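Local coordinates for uncharacterized protein (Bacteroides ovatus, PDB 4DQA) that is of unknown function but probably binds carbohydrate through a domain of the concanavalin A-like lectin/glucanase superfamily, at residues Ile198-Leu204 and Arg213-Leu218; Phe174-Asn178 and Arg190-Gly195; Arg222-Ala227 and Ile239-Gly243. All coordinates share one frame; numbering follows the deposited sequence.

Contact 1 of 3, residues Ile198-Leu204 and Arg213-Leu218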
loop_
_atom_site.group_PDB
_atom_site.type_symbol
_atom_site.label_atom_id
_atom_site.label_comp_id
_atom_site.label_asym_id
_atom_site.label_seq_id
_atom_site.Cartn_x
_atom_site.Cartn_y
_atom_site.Cartn_z
ATOM N N ILE A 198 1.495 35.955 -0.599
ATOM C CA ILE A 198 0.224 35.437 -1.083
ATOM C C ILE A 198 -0.077 34.068 -0.486
ATOM O O ILE A 198 -1.177 33.832 0.020
ATOM C CB ILE A 198 0.211 35.315 -2.620
ATOM C CG1 ILE A 198 0.389 36.687 -3.270
ATOM C CG2 ILE A 198 -1.092 34.702 -3.084
ATOM C CD1 ILE A 198 -0.689 37.665 -2.901
ATOM N N THR A 199 0.898 33.162 -0.546
ATOM C CA THR A 199 0.689 31.790 -0.105
ATOM C C THR A 199 1.271 31.576 1.296
ATOM O O THR A 199 2.481 31.596 1.490
ATOM C CB THR A 199 1.358 30.824 -1.083
ATOM O OG1 THR A 199 0.800 31.036 -2.382
ATOM C CG2 THR A 199 1.141 29.385 -0.662
ATOM N N PRO A 200 0.405 31.345 2.289
ATOM C CA PRO A 200 0.877 31.139 3.665
ATOM C C PRO A 200 1.839 29.976 3.774
ATOM O O PRO A 200 1.767 29.042 2.959
ATOM C CB PRO A 200 -0.417 30.890 4.448
ATOM C CG PRO A 200 -1.472 31.523 3.619
ATOM C CD PRO A 200 -1.061 31.285 2.200
ATOM N N LYS A 201 2.715 30.036 4.781
ATOM C CA LYS A 201 3.840 29.108 4.932
ATOM C C LYS A 201 3.430 27.646 5.027
ATOM O O LYS A 201 4.213 26.755 4.742
ATOM C CB LYS A 201 4.633 29.449 6.191
ATOM C CG LYS A 201 3.843 29.245 7.490
ATOM C CD LYS A 201 4.604 29.693 8.748
ATOM C CE LYS A 201 3.688 29.521 9.994
ATOM N NZ LYS A 201 4.306 29.925 11.301
ATOM N N ASP A 202 2.186 27.424 5.454
ATOM C CA ASP A 202 1.681 26.084 5.703
ATOM C C ASP A 202 0.624 25.621 4.702
ATOM O O ASP A 202 -0.080 24.610 4.935
ATOM C CB ASP A 202 1.215 25.927 7.173
ATOM C CG ASP A 202 0.352 27.084 7.684
ATOM O OD1 ASP A 202 -0.089 27.958 6.905
ATOM O OD2 ASP A 202 0.128 27.157 8.926
ATOM N N TYR A 203 0.556 26.283 3.541
ATOM C CA TYR A 203 -0.409 25.939 2.490
ATOM C C TYR A 203 0.271 25.210 1.339
ATOM O O TYR A 203 1.206 25.731 0.721
ATOM C CB TYR A 203 -1.097 27.195 1.967
ATOM C CG TYR A 203 -2.294 27.616 2.783
ATOM C CD1 TYR A 203 -2.216 27.703 4.170
ATOM C CD2 TYR A 203 -3.499 27.906 2.187
ATOM C CE1 TYR A 203 -3.321 28.067 4.936
ATOM C CE2 TYR A 203 -4.598 28.271 2.938
ATOM C CZ TYR A 203 -4.494 28.356 4.311
ATOM O OH TYR A 203 -5.585 28.723 5.068
ATOM N N LEU A 204 -0.199 24.007 1.053
ATOM C CA LEU A 204 0.269 23.264 -0.106
ATOM C C LEU A 204 -0.008 23.998 -1.392
ATOM O O LEU A 204 -1.071 24.577 -1.588
ATOM C CB LEU A 204 -0.460 21.939 -0.223
ATOM C CG LEU A 204 0.035 20.760 0.549
ATOM C CD1 LEU A 204 -1.009 19.667 0.410
ATOM C CD2 LEU A 204 1.383 20.285 -0.005
ATOM N N ARG A 213 -3.161 26.712 -5.255
ATOM C CA ARG A 213 -2.945 26.289 -3.883
ATOM C C ARG A 213 -4.218 25.848 -3.187
ATOM O O ARG A 213 -5.339 26.106 -3.660
ATOM C CB ARG A 213 -2.295 27.427 -3.092
ATOM C CG ARG A 213 -3.178 28.658 -2.953
ATOM C CD ARG A 213 -2.509 29.636 -1.997
ATOM N NE ARG A 213 -3.147 30.940 -1.863
ATOM C CZ ARG A 213 -4.234 31.167 -1.134
ATOM N NH1 ARG A 213 -4.855 30.142 -0.528
ATOM N NH2 ARG A 213 -4.724 32.411 -1.049
ATOM N N VAL A 214 -4.047 25.156 -2.069
ATOM C CA VAL A 214 -5.169 24.746 -1.242
ATOM C C VAL A 214 -5.707 25.892 -0.370
ATOM O O VAL A 214 -5.215 27.024 -0.453
ATOM C CB VAL A 214 -4.806 23.546 -0.367
ATOM C CG1 VAL A 214 -4.354 22.390 -1.266
ATOM C CG2 VAL A 214 -3.706 23.917 0.644
ATOM N N THR A 215 -6.716 25.599 0.448
ATOM C CA THR A 215 -7.391 26.632 1.218
ATOM C C THR A 215 -7.445 26.362 2.739
ATOM O O THR A 215 -8.146 27.049 3.467
ATOM C CB THR A 215 -8.809 26.883 0.635
ATOM O OG1 THR A 215 -9.523 25.662 0.604
ATOM C CG2 THR A 215 -8.715 27.407 -0.793
ATOM N N LYS A 216 -6.660 25.380 3.202
ATOM C CA LYS A 216 -6.536 25.043 4.617
ATOM C C LYS A 216 -5.059 24.739 4.897
ATOM O O LYS A 216 -4.412 24.217 4.021
ATOM C CB LYS A 216 -7.344 23.782 4.919
ATOM C CG LYS A 216 -8.812 23.872 4.548
ATOM C CD LYS A 216 -9.532 22.581 4.902
ATOM C CE LYS A 216 -9.218 21.479 3.912
ATOM N NZ LYS A 216 -10.074 21.532 2.693
ATOM N N PRO A 217 -4.572 25.026 6.130
ATOM C CA PRO A 217 -3.173 24.701 6.454
ATOM C C PRO A 217 -2.945 23.243 6.844
ATOM O O PRO A 217 -3.876 22.544 7.263
ATOM C CB PRO A 217 -2.875 25.611 7.649
ATOM C CG PRO A 217 -4.217 25.754 8.341
ATOM C CD PRO A 217 -5.228 25.767 7.232
ATOM N N LEU A 218 -1.703 22.795 6.697
ATOM C CA LEU A 218 -1.251 21.559 7.304
ATOM C C LEU A 218 -0.692 21.849 8.684
ATOM O O LEU A 218 -0.124 22.923 8.931
ATOM C CB LEU A 218 -0.149 20.892 6.471
ATOM C CG LEU A 218 -0.522 20.506 5.062
ATOM C CD1 LEU A 218 0.665 19.833 4.401
ATOM C CD2 LEU A 218 -1.736 19.570 5.073
HETATM O O HOH W 1 -1.937 23.112 3.247
HETATM O O HOH W 2 0.539 24.970 10.425
#

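Contact 2 of 3, residues Phe174-Asn178 and Arg190-Gly195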
loop_
_atom_site.group_PDB
_atom_site.type_symbol
_atom_site.label_atom_id
_atom_site.label_comp_id
_atom_site.label_asym_id
_atom_site.label_seq_id
_atom_site.Cartn_x
_atom_site.Cartn_y
_atom_site.Cartn_z
ATOM N N PHE A 174 7.517 24.735 9.574
ATOM C CA PHE A 174 7.350 25.414 8.306
ATOM C C PHE A 174 8.186 26.683 8.293
ATOM O O PHE A 174 8.065 27.549 9.168
ATOM C CB PHE A 174 5.882 25.821 8.081
ATOM C CG PHE A 174 4.916 24.671 8.028
ATOM C CD1 PHE A 174 4.691 23.964 6.859
ATOM C CD2 PHE A 174 4.198 24.321 9.162
ATOM C CE1 PHE A 174 3.815 22.882 6.843
ATOM C CE2 PHE A 174 3.316 23.263 9.144
ATOM C CZ PHE A 174 3.109 22.551 8.001
ATOM N N LEU A 175 9.051 26.772 7.296
ATOM C CA LEU A 175 9.624 28.047 6.916
ATOM C C LEU A 175 8.735 28.680 5.838
ATOM O O LEU A 175 7.645 28.183 5.564
ATOM C CB LEU A 175 11.065 27.836 6.437
ATOM C CG LEU A 175 11.992 27.332 7.556
ATOM C CD1 LEU A 175 13.413 27.113 7.051
ATOM C CD2 LEU A 175 12.046 28.280 8.761
ATOM N N ASP A 176 9.175 29.776 5.221
ATOM C CA ASP A 176 8.306 30.493 4.289
ATOM C C ASP A 176 7.910 29.645 3.082
ATOM O O ASP A 176 6.817 29.781 2.547
ATOM C CB ASP A 176 8.998 31.754 3.745
ATOM C CG ASP A 176 8.979 32.919 4.707
ATOM O OD1 ASP A 176 8.239 32.878 5.700
ATOM O OD2 ASP A 176 9.698 33.919 4.420
ATOM N N ASN A 177 8.828 28.795 2.626
ATOM C CA ASN A 177 8.655 28.011 1.404
ATOM C C ASN A 177 9.433 26.713 1.629
ATOM O O ASN A 177 10.655 26.773 1.832
ATOM C CB ASN A 177 9.190 28.836 0.233
ATOM C CG ASN A 177 9.132 28.112 -1.078
ATOM O OD1 ASN A 177 9.292 26.897 -1.148
ATOM N ND2 ASN A 177 8.894 28.872 -2.151
ATOM N N ASN A 178 8.729 25.580 1.608
ATOM C CA ASN A 178 9.244 24.274 2.008
ATOM C C ASN A 178 9.090 23.309 0.827
ATOM O O ASN A 178 7.980 22.983 0.456
ATOM C CB ASN A 178 8.432 23.782 3.195
ATOM C CG ASN A 178 8.383 24.810 4.311
ATOM O OD1 ASN A 178 9.302 24.911 5.109
ATOM N ND2 ASN A 178 7.297 25.598 4.351
ATOM N N ARG A 190 5.208 22.231 -3.267
ATOM C CA ARG A 190 5.821 22.795 -2.072
ATOM C C ARG A 190 4.748 23.135 -1.058
ATOM O O ARG A 190 3.547 23.032 -1.330
ATOM C CB ARG A 190 6.616 24.047 -2.443
ATOM C CG ARG A 190 5.778 25.194 -2.964
ATOM C CD ARG A 190 6.653 26.300 -3.569
ATOM N NE ARG A 190 5.872 27.452 -4.009
ATOM C CZ ARG A 190 6.340 28.393 -4.831
ATOM N NH1 ARG A 190 7.586 28.317 -5.300
ATOM N NH2 ARG A 190 5.558 29.386 -5.190
ATOM N N ILE A 191 5.198 23.530 0.130
ATOM C CA ILE A 191 4.286 24.072 1.137
ATOM C C ILE A 191 4.783 25.473 1.418
ATOM O O ILE A 191 5.918 25.668 1.879
ATOM C CB ILE A 191 4.273 23.270 2.448
ATOM C CG1 ILE A 191 4.163 21.767 2.161
ATOM C CG2 ILE A 191 3.103 23.746 3.280
ATOM C CD1 ILE A 191 4.356 20.897 3.385
ATOM N N GLY A 192 3.951 26.454 1.092
ATOM C CA GLY A 192 4.251 27.842 1.348
ATOM C C GLY A 192 5.014 28.592 0.283
ATOM O O GLY A 192 5.856 28.035 -0.418
ATOM N N ASP A 193 4.707 29.875 0.178
ATOM C CA ASP A 193 5.639 30.816 -0.466
ATOM C C ASP A 193 5.459 32.171 0.209
ATOM O O ASP A 193 5.146 33.182 -0.431
ATOM C CB ASP A 193 5.400 30.908 -1.970
ATOM C CG ASP A 193 6.472 31.734 -2.665
ATOM O OD1 ASP A 193 7.655 31.630 -2.260
ATOM O OD2 ASP A 193 6.133 32.478 -3.602
ATOM N N ALA A 194 5.628 32.197 1.521
ATOM C CA ALA A 194 5.188 33.354 2.305
ATOM C C ALA A 194 5.971 34.623 2.046
ATOM O O ALA A 194 5.465 35.732 2.317
ATOM C CB ALA A 194 5.201 33.004 3.784
ATOM N N GLY A 195 7.198 34.482 1.555
ATOM C CA GLY A 195 7.963 35.645 1.117
ATOM C C GLY A 195 7.271 36.448 0.032
ATOM O O GLY A 195 7.522 37.645 -0.107
#

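Contact 3 of 3, residues Arg222-Ala227 and Ile239-Gly243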
loop_
_atom_site.group_PDB
_atom_site.type_symbol
_atom_site.label_atom_id
_atom_site.label_comp_id
_atom_site.label_asym_id
_atom_site.label_seq_id
_atom_site.Cartn_x
_atom_site.Cartn_y
_atom_site.Cartn_z
ATOM N N ARG A 222 2.327 15.625 12.148
ATOM C CA ARG A 222 1.180 14.835 11.710
ATOM C C ARG A 222 1.519 14.263 10.340
ATOM O O ARG A 222 1.994 14.988 9.456
ATOM C CB ARG A 222 -0.059 15.728 11.632
ATOM C CG ARG A 222 -1.257 15.038 11.099
ATOM C CD ARG A 222 -2.492 15.785 11.413
ATOM N NE ARG A 222 -3.594 15.216 10.655
ATOM C CZ ARG A 222 -4.844 15.635 10.733
ATOM N NH1 ARG A 222 -5.161 16.623 11.567
ATOM N NH2 ARG A 222 -5.767 15.060 9.978
ATOM N N TRP A 223 1.269 12.970 10.144
ATOM C CA TRP A 223 1.408 12.390 8.812
ATOM C C TRP A 223 0.234 12.773 7.918
ATOM O O TRP A 223 -0.917 12.681 8.325
ATOM C CB TRP A 223 1.514 10.872 8.876
ATOM C CG TRP A 223 2.845 10.412 9.359
ATOM C CD1 TRP A 223 3.165 9.963 10.615
ATOM C CD2 TRP A 223 4.056 10.405 8.603
ATOM N NE1 TRP A 223 4.509 9.678 10.668
ATOM C CE2 TRP A 223 5.075 9.959 9.455
ATOM C CE3 TRP A 223 4.376 10.730 7.280
ATOM C CZ2 TRP A 223 6.399 9.822 9.011
ATOM C CZ3 TRP A 223 5.678 10.591 6.851
ATOM C CH2 TRP A 223 6.682 10.156 7.722
ATOM N N TYR A 224 0.573 13.169 6.691
ATOM C CA TYR A 224 -0.385 13.399 5.621
ATOM C C TYR A 224 0.058 12.678 4.371
ATOM O O TYR A 224 1.259 12.649 4.057
ATOM C CB TYR A 224 -0.452 14.874 5.261
ATOM C CG TYR A 224 -1.013 15.808 6.297
ATOM C CD1 TYR A 224 -2.363 16.010 6.402
ATOM C CD2 TYR A 224 -0.176 16.510 7.153
ATOM C CE1 TYR A 224 -2.877 16.888 7.340
ATOM C CE2 TYR A 224 -0.658 17.377 8.079
ATOM C CZ TYR A 224 -2.008 17.576 8.178
ATOM O OH TYR A 224 -2.487 18.489 9.107
ATOM N N HIS A 225 -0.892 12.143 3.618
ATOM C CA HIS A 225 -0.589 11.752 2.252
ATOM C C HIS A 225 -0.909 12.922 1.341
ATOM O O HIS A 225 -2.018 13.484 1.431
ATOM C CB HIS A 225 -1.395 10.533 1.829
ATOM C CG HIS A 225 -0.984 10.004 0.500
ATOM N ND1 HIS A 225 -1.696 10.246 -0.659
ATOM C CD2 HIS A 225 0.086 9.250 0.136
ATOM C CE1 HIS A 225 -1.075 9.674 -1.675
ATOM N NE2 HIS A 225 0.006 9.061 -1.219
ATOM N N VAL A 226 0.035 13.305 0.502
ATOM C CA VAL A 226 -0.159 14.433 -0.397
ATOM C C VAL A 226 0.104 13.992 -1.823
ATOM O O VAL A 226 0.979 13.177 -2.083
ATOM C CB VAL A 226 0.703 15.648 -0.037
ATOM C CG1 VAL A 226 0.416 16.118 1.413
ATOM C CG2 VAL A 226 2.178 15.382 -0.228
ATOM N N ALA A 227 -0.688 14.508 -2.761
ATOM C CA ALA A 227 -0.513 14.174 -4.177
ATOM C C ALA A 227 -0.889 15.337 -5.081
ATOM O O ALA A 227 -1.790 16.135 -4.778
ATOM C CB ALA A 227 -1.324 12.932 -4.563
ATOM N N ILE A 239 -4.796 18.735 -6.310
ATOM C CA ILE A 239 -3.968 18.465 -5.148
ATOM C C ILE A 239 -4.854 17.734 -4.150
ATOM O O ILE A 239 -5.960 18.185 -3.824
ATOM C CB ILE A 239 -3.468 19.768 -4.500
ATOM C CG1 ILE A 239 -2.491 20.472 -5.432
ATOM C CG2 ILE A 239 -2.798 19.476 -3.155
ATOM C CD1 ILE A 239 -2.067 21.846 -4.980
ATOM N N TYR A 240 -4.358 16.594 -3.670
ATOM C CA TYR A 240 -5.099 15.710 -2.805
ATOM C C TYR A 240 -4.371 15.534 -1.481
ATOM O O TYR A 240 -3.151 15.379 -1.454
ATOM C CB TYR A 240 -5.241 14.324 -3.470
ATOM C CG TYR A 240 -6.004 14.310 -4.771
ATOM C CD1 TYR A 240 -5.383 14.645 -5.958
ATOM C CD2 TYR A 240 -7.330 13.933 -4.806
ATOM C CE1 TYR A 240 -6.070 14.638 -7.156
ATOM C CE2 TYR A 240 -8.028 13.922 -6.010
ATOM C CZ TYR A 240 -7.376 14.265 -7.174
ATOM O OH TYR A 240 -8.044 14.250 -8.388
ATOM N N VAL A 241 -5.123 15.569 -0.387
ATOM C CA VAL A 241 -4.582 15.357 0.942
ATOM C C VAL A 241 -5.405 14.236 1.564
ATOM O O VAL A 241 -6.617 14.345 1.677
ATOM C CB VAL A 241 -4.653 16.609 1.785
ATOM C CG1 VAL A 241 -4.142 16.342 3.188
ATOM C CG2 VAL A 241 -3.847 17.734 1.136
ATOM N N ASN A 242 -4.728 13.166 1.961
ATOM C CA ASN A 242 -5.373 11.990 2.567
ATOM C C ASN A 242 -6.483 11.477 1.680
ATOM O O ASN A 242 -7.546 11.073 2.148
ATOM C CB ASN A 242 -5.883 12.306 3.962
ATOM C CG ASN A 242 -4.767 12.620 4.920
ATOM O OD1 ASN A 242 -3.577 12.325 4.637
ATOM N ND2 ASN A 242 -5.103 13.221 6.039
ATOM N N GLY A 243 -6.217 11.522 0.390
ATOM C CA GLY A 243 -7.159 11.007 -0.602
ATOM C C GLY A 243 -8.316 11.933 -0.963
ATOM O O GLY A 243 -9.118 11.585 -1.832
HETATM O O HOH W 3 -3.432 13.452 8.534
HETATM O O HOH W 4 -3.747 12.239 -1.038
#

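Contact 1 of 3, residues Ile198-Leu204 and Arg213-Leu218
Y203, L204 and R213 bury the most surface where 198-204 meets 213-218, and illustrate how an irregular chain can wrap around one aromatic ring. The Y203 ring lies in the curve made by V214 to P217. K216 C sits over one face, 3.7 Å above the plane and offset toward the rim, while P200 CG from its own segment covers the opposite face. At the ring edge, CD2 comes to 3.3 Å from V214 O. R213 NH1 donates to the same V214 O, which lies in the guanidinium plane, and this holds the group beside the ring, the planes 76° apart. The R213 chain, extended from CG to NE, runs past T199 in the opposite direction, with CD 3.6 Å from T199 OG1, a hydroxyl bonded to E205. Two backbone bonds bracket the ring residue: L218 N to D202 O (3.0 Å) and V214 N to L204 O (3.1 Å). Between them one water bridges D202 O, L204 N and K216 O. L204 is buried, its CG 4.0 Å from L218 CD1. It also packs on V226 of strand 223-231 and on I239 and V241 of strand 236-241, while V214 and L218 reach W246 of strand 244-250.

Contact 2 of 3, residues Phe174-Asn178 and Arg190-Gly195
N178 and I191 form the tight end of this contact, an example of a side-chain amide reinforcing a short backbone pairing. They make an antiparallel hydrogen-bonded pair, with I191 N to N178 O at 2.9 Å and N178 N to I191 O at 2.8 Å. The same I191 oxygen takes a second bond, from N178 ND2 at 2.8 Å, and the two donors reach it from opposite faces of the carbonyl plane. The amide is fixed again from its own loop: OD1 accepts L175 N on a lone pair, and ND2 also donates to L175 O. One asparagine thus ties its own loop to the backbone of I191. G192 follows where the chains come close, its positive phi of 88° suited to glycine, and beyond it A194 N donates to D176 O at 2.9 Å.

N177 has CG anti to its backbone N (chi1 177°), which carries ND2 to D193 OD1, 3.0 Å away; the oxygen is met from above the carboxylate plane. ND2 also lies over one face of the R190 guanidinium, whose NE forms a salt bridge with E205. The other end is looser and faces solvent: the exposed D176 carboxylate lies along A194 CB, 3.6 Å from OD1, and beside exposed G195. On another side F174 CE1 packs on CG2 of buried I191 at 3.7 Å. A single antiparallel bridge, backed by the N178 side chain, thus closes a loop of the concanavalin A-like domain beside strand 203-208.

Contact 3 of 3, residues Arg222-Ala227 and Ile239-Gly243
H225 and N242 meet at the open end of a beta hairpin formed by strands 223-231 and 236-241, part of the large antiparallel sheet of the concanavalin A-like domain; the pair shows how a side chain can continue a ladder where the backbone leaves it. Within the ladder, A227 and Y240 are a hydrogen-bonded pair, joined by both of their backbone bonds. V226 and V241 form the next, non-hydrogen-bonded pair. At the following position N242 N still donates to H225 O (2.8 Å), but N242 has left-handed backbone angles, and its side chain takes over the acceptor role. With CG beside its own backbone N (chi1 -65°), N242 brings OD1 to 2.9 Å from H225 N, nearly in line with the C=O bond.

The Y224 ring passes V241 at a slant, CD1 3.7 Å from V241 CG1. The same ring lies nearly parallel to the N242 amide, the planes 16° apart and CD1 3.9 Å from N242 ND2. The Y224 hydroxyl oxygen accepts L219 N, fixing the far end of the ring. On the face bearing A227 and Y240, their CB atoms are 4.3 Å apart, and both residues pack on L298 of helix 295-300. H225 has CG anti to the backbone N (chi1 -173°), and its ND1 and the G243 N-H share one water at the ring edge; NE2 makes a weak bond to E166. At the N242 amide, ND2 donates to another water, 3.0 Å away, which R222 NE also donates to and which itself donates to W223 O.

Overall arrangement
Read from the N terminus, the three contacts follow one another in series within the concanavalin A-like domain; none nests in or crosses another. Contact 2 comes first, closing the loop that contains strands 178-180 and 187-190. Contact 1 then closes the excursion through strands 203-208 and 212-213, and contact 3 joins the arms of the hairpin 223-231/236-241. Contacts 1 and 2, with centres about 9 Å apart, share a backbone seam in which Y203 and T199 pair with G192 and D193. Contact 1 also packs on contact 3, with L218 against Y224, and so connects the peripheral loops to the large sheet. Contacts 2 and 3 do not touch, their nearest atoms being about 6 Å apart.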